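Local structure of putative aldehyde dehydrogenase (Burkholderia cenocepacia, 4YWE) at residues Leu417-Trp422 with Arg434-Gly439; Gln440-Asn445 with Val452-Gly457. The protein probably oxidises aldehydes to carboxylic acids with NAD or NADP as acceptor, as other members of the aldehyde dehydrogenase family do. All coordinates share one frame; numbering follows the deposited sequence.

In the fold
Going from the N terminus, strand 418-422 comes first, and the chain then climbs through helix 426-435 and drops back into strand 440-443. Contact 1 closes that beta-alpha-beta unit, joining the first strand to the turn that leaves the helix. Contact 2 opens only afterwards: strand 440-443 leads into a loop, and 452-457 folds back onto it. The two contacts are thus in series, neither nested nor crossed, yet they touch, because strands 418-422 and 440-443 are neighbours in one sheet and Ile421 N lies 2.7 Å from Phe442 O. Both also meet the second subunit, so together they tie this part of the sheet to the loop near Glu256 and to the oligomer.

Contact 1 of 2, residues Leu417-Trp422 with Arg434-Gly439; sequences LVAGIW and RRLRAG. With EDO (1,2-ethanediol), chain N.
Leu436 brings one methyl, CD1, down onto the strand and uses it twice: it lies 3.7 Å from Ala419 CB and 3.8 Å from Ile421 CD1. The leucine sits in the turn just after helix 426-435, with CG anti to its carbonyl carbon (chi1 -65°) and the chain extended beyond, which carries the branched end toward the strand. Ala419 and Ile421 alternate with Gly420 and point to the same side, so the methyl meets both of the side chains that face it from the strand. The Ile421 and Leu436 side chains pass at a slant, and Ile264 of the neighbouring strand adds to the leucine's packing.

Two residues farther on, Ala438 does similar work with a single carbon. Its CB is 3.8 Å from Leu417 O and stands 4.3 Å from Ala419 CB, filling in beside the strand's beginning. Here Leu417 takes part through its backbone, since its CB points away from 434-439 and its side chain packs on Cys290 and Phe456, coming within about 5 Å of the side chain of Glu256, the predicted active-site residue. The polar link across the contact is also made by the main chain: Gly439 N reaches Leu417 O at 3.0 Å, but the angle at the hydrogen is only 128°, and the bond is weak.

The turn has other holds. Asn411 OD1 accepts a hydrogen bond from Arg437 N, and Lys480 NZ of the second subunit bonds Leu436 O. In chemical terms, then, the helix exit rests on strand 418-422 through apolar packing, with one poorly angled backbone bond where strand 440-443 is about to begin; the side chains facing each other carry no charge, so the cohesion should be mainly hydrophobic and dispersive.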
# COMPACT_ATOMS: atom_id res chain seq x y z
N LEU A 417 3.67 13.93 -21.87
CA LEU A 417 3.21 12.55 -21.82
C LEU A 417 4.33 11.58 -21.46
O LEU A 417 4.24 10.84 -20.48
CB LEU A 417 2.58 12.16 -23.16
CG LEU A 417 1.89 10.79 -23.23
CD1 LEU A 417 0.82 10.68 -22.17
CD2 LEU A 417 1.29 10.57 -24.61
N VAL A 418 5.39 11.60 -22.26
CA VAL A 418 6.53 10.70 -22.08
C VAL A 418 7.82 11.48 -22.37
O VAL A 418 7.82 12.40 -23.17
CB VAL A 418 6.40 9.44 -22.98
CG1 VAL A 418 7.73 8.70 -23.12
CG2 VAL A 418 5.33 8.50 -22.43
N ALA A 419 8.91 11.12 -21.69
CA ALA A 419 10.21 11.70 -21.99
C ALA A 419 11.31 10.65 -21.90
O ALA A 419 11.28 9.78 -21.03
CB ALA A 419 10.51 12.86 -21.06
N GLY A 420 12.28 10.73 -22.81
CA GLY A 420 13.42 9.83 -22.80
C GLY A 420 14.72 10.54 -22.48
O GLY A 420 14.99 11.62 -23.01
N ILE A 421 15.53 9.93 -21.62
CA ILE A 421 16.81 10.50 -21.22
C ILE A 421 17.95 9.59 -21.63
O ILE A 421 18.00 8.43 -21.25
CB ILE A 421 16.85 10.76 -19.70
CG1 ILE A 421 15.77 11.76 -19.29
CG2 ILE A 421 18.23 11.26 -19.29
CD1 ILE A 421 15.68 11.97 -17.79
N TRP A 422 18.89 10.13 -22.41
CA TRP A 422 20.05 9.36 -22.83
C TRP A 422 21.35 10.00 -22.33
O TRP A 422 21.80 11.01 -22.87
CB TRP A 422 20.08 9.21 -24.35
CG TRP A 422 18.90 8.47 -24.90
CD1 TRP A 422 17.71 9.00 -25.29
CD2 TRP A 422 18.80 7.05 -25.09
NE1 TRP A 422 16.87 8.00 -25.73
CE2 TRP A 422 17.52 6.79 -25.62
CE3 TRP A 422 19.66 5.97 -24.88
CZ2 TRP A 422 17.08 5.51 -25.93
CZ3 TRP A 422 19.23 4.70 -25.20
CH2 TRP A 422 17.95 4.48 -25.72
N ARG A 434 13.21 14.09 -12.35
CA ARG A 434 12.40 14.82 -11.39
C ARG A 434 11.90 16.14 -11.97
O ARG A 434 10.80 16.59 -11.65
CB ARG A 434 13.20 15.09 -10.11
N ARG A 435 12.70 16.74 -12.84
CA ARG A 435 12.38 18.05 -13.40
C ARG A 435 11.40 17.96 -14.58
O ARG A 435 10.57 18.85 -14.76
CB ARG A 435 13.65 18.77 -13.86
CG ARG A 435 14.59 19.17 -12.73
CD ARG A 435 15.76 20.00 -13.26
NE ARG A 435 15.32 21.28 -13.80
CZ ARG A 435 16.13 22.16 -14.39
NH1 ARG A 435 17.42 21.90 -14.52
NH2 ARG A 435 15.64 23.30 -14.85
N LEU A 436 11.52 16.90 -15.37
CA LEU A 436 10.70 16.76 -16.56
C LEU A 436 9.22 16.59 -16.22
O LEU A 436 8.86 15.93 -15.25
CB LEU A 436 11.18 15.56 -17.40
CG LEU A 436 12.58 15.68 -18.00
CD1 LEU A 436 12.93 14.43 -18.79
CD2 LEU A 436 12.69 16.91 -18.88
N ARG A 437 8.36 17.22 -17.03
CA ARG A 437 6.92 17.09 -16.86
C ARG A 437 6.38 16.00 -17.78
O ARG A 437 6.16 16.24 -18.97
CB ARG A 437 6.22 18.42 -17.13
CG ARG A 437 6.60 19.53 -16.16
CD ARG A 437 5.95 20.84 -16.57
NE ARG A 437 6.34 21.94 -15.69
CZ ARG A 437 5.96 23.20 -15.87
NH1 ARG A 437 5.19 23.53 -16.90
NH2 ARG A 437 6.36 24.14 -15.02
N ALA A 438 6.16 14.82 -17.23
CA ALA A 438 5.67 13.68 -18.00
C ALA A 438 5.13 12.60 -17.08
O ALA A 438 5.54 12.49 -15.93
CB ALA A 438 6.78 13.12 -18.89
N GLY A 439 4.20 11.80 -17.60
CA GLY A 439 3.70 10.66 -16.86
C GLY A 439 4.74 9.57 -16.76
O GLY A 439 4.80 8.83 -15.78
C1 EDO N . 9.60 15.08 -7.53
O1 EDO N . 9.94 14.26 -8.66
C2 EDO N . 9.85 16.54 -7.88
O2 EDO N . 9.06 16.90 -9.02

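Contact 2 of 2, residues Gln440-Asn445 with Val452-Gly457; sequences QVFINN and VELPFG
Gln440 reaches across to the loop with its carboxamide and works with both ends of it. NE2 donates a hydrogen bond to Pro455 O at 3.1 Å, though not an ideal one: the N-H...O angle is 140°, and the nitrogen stands well above the carbonyl plane instead of on a lone pair. The same NE2 is 3.3 Å from Leu454 O. The other end, OE1, comes to the edge of the Phe456 ring, near its plane, 3.3 Å from CD1; the amide and ring planes stand 83° apart. An extended chain past CG lets the glutamine span this distance from the strand.

This is the tight part, where one buried side chain touches three consecutive loop residues. The neighbouring part is looser. Phe442 offers a single ring atom, CE1, to Leu454 CD1, 3.9 Å away; the methyl lies near the ring plane, at the edge, with no stacking. Farther up the loop, the partly exposed Glu453 makes no contact with the strand; its OE2 forms a salt bridge with Arg116 of helix 104-124.

Strand 440-443 lies beside strand 418-422 and also pairs in parallel with a strand of the second subunit, whose Thr481 OG1 makes a weak hydrogen bond with Pro455 O. The Phe456 ring makes a cation-pi contact with Lys468, and its side chain comes within about 3 Å of that of Glu256, the predicted active-site residue. A catalytic-domain sheet carried on by a strand of another subunit is characteristic of the aldehyde dehydrogenase fold; here the loop after its last strand in this chain also brings Phe456 to the predicted active site.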
# COMPACT_ATOMS: atom_id res chain seq x y z
N GLN A 440 5.58 9.47 -17.79
CA GLN A 440 6.65 8.48 -17.83
C GLN A 440 7.98 9.09 -18.23
O GLN A 440 8.05 9.93 -19.12
CB GLN A 440 6.30 7.35 -18.81
CG GLN A 440 5.16 6.45 -18.35
CD GLN A 440 4.84 5.37 -19.36
OE1 GLN A 440 5.19 5.48 -20.54
NE2 GLN A 440 4.17 4.32 -18.91
N VAL A 441 9.04 8.66 -17.56
CA VAL A 441 10.40 9.04 -17.93
C VAL A 441 11.23 7.78 -18.14
O VAL A 441 11.29 6.92 -17.26
CB VAL A 441 11.05 9.96 -16.88
CG1 VAL A 441 12.46 10.33 -17.31
CG2 VAL A 441 10.21 11.22 -16.68
N PHE A 442 11.85 7.66 -19.31
CA PHE A 442 12.66 6.49 -19.61
C PHE A 442 14.14 6.85 -19.63
O PHE A 442 14.55 7.80 -20.30
CB PHE A 442 12.24 5.88 -20.95
CG PHE A 442 10.83 5.36 -20.95
CD1 PHE A 442 10.55 4.07 -20.52
CD2 PHE A 442 9.78 6.15 -21.39
CE1 PHE A 442 9.26 3.59 -20.52
CE2 PHE A 442 8.48 5.67 -21.40
CZ PHE A 442 8.22 4.39 -20.96
N ILE A 443 14.93 6.09 -18.89
CA ILE A 443 16.37 6.33 -18.80
C ILE A 443 17.12 5.31 -19.65
O ILE A 443 17.08 4.10 -19.37
CB ILE A 443 16.85 6.30 -17.34
CG1 ILE A 443 16.18 7.42 -16.55
CG2 ILE A 443 18.36 6.42 -17.27
CD1 ILE A 443 16.62 7.51 -15.11
N ASN A 444 17.82 5.81 -20.67
CA ASN A 444 18.59 4.98 -21.59
C ASN A 444 17.74 3.90 -22.24
O ASN A 444 18.20 2.79 -22.52
CB ASN A 444 19.80 4.36 -20.87
CG ASN A 444 20.83 5.41 -20.47
OD1 ASN A 444 20.99 6.42 -21.16
ND2 ASN A 444 21.52 5.16 -19.37
N ASN A 445 16.48 4.24 -22.49
CA ASN A 445 15.55 3.42 -23.25
C ASN A 445 14.36 4.29 -23.62
O ASN A 445 14.38 5.50 -23.37
CB ASN A 445 15.10 2.18 -22.46
CG ASN A 445 14.16 2.52 -21.33
OD1 ASN A 445 12.98 2.19 -21.37
ND2 ASN A 445 14.68 3.18 -20.30
N VAL A 452 3.03 -2.61 -20.13
CA VAL A 452 1.74 -2.98 -19.58
C VAL A 452 1.69 -2.67 -18.09
O VAL A 452 0.67 -2.22 -17.57
CB VAL A 452 1.44 -4.48 -19.85
CG1 VAL A 452 0.28 -4.97 -19.01
CG2 VAL A 452 1.17 -4.70 -21.33
N GLU A 453 2.81 -2.90 -17.41
CA GLU A 453 2.89 -2.69 -15.97
C GLU A 453 3.15 -1.23 -15.61
O GLU A 453 3.07 -0.84 -14.45
CB GLU A 453 3.99 -3.57 -15.36
CG GLU A 453 3.84 -5.06 -15.63
CD GLU A 453 4.52 -5.50 -16.92
OE1 GLU A 453 4.62 -4.68 -17.86
OE2 GLU A 453 4.96 -6.66 -16.98
N LEU A 454 3.46 -0.42 -16.62
CA LEU A 454 3.85 0.97 -16.39
C LEU A 454 2.68 1.92 -16.54
O LEU A 454 2.16 2.09 -17.65
CB LEU A 454 4.98 1.38 -17.34
CG LEU A 454 6.13 0.39 -17.51
CD1 LEU A 454 7.18 0.95 -18.46
CD2 LEU A 454 6.74 0.04 -16.16
N PRO A 455 2.25 2.55 -15.43
CA PRO A 455 1.15 3.53 -15.46
C PRO A 455 1.40 4.63 -16.49
O PRO A 455 2.47 5.24 -16.50
CB PRO A 455 1.14 4.08 -14.04
CG PRO A 455 1.69 2.96 -13.21
CD PRO A 455 2.77 2.36 -14.07
N PHE A 456 0.41 4.86 -17.34
CA PHE A 456 0.56 5.74 -18.49
C PHE A 456 -0.46 6.86 -18.45
O PHE A 456 -1.63 6.63 -18.15
CB PHE A 456 0.42 4.92 -19.78
CG PHE A 456 0.72 5.69 -21.04
CD1 PHE A 456 2.01 5.76 -21.54
CD2 PHE A 456 -0.30 6.33 -21.73
CE1 PHE A 456 2.28 6.46 -22.71
CE2 PHE A 456 -0.04 7.02 -22.90
CZ PHE A 456 1.25 7.09 -23.38
N GLY A 457 -0.02 8.08 -18.75
CA GLY A 457 -0.89 9.24 -18.73
C GLY A 457 -0.11 10.53 -18.83
O GLY A 457 1.11 10.55 -18.66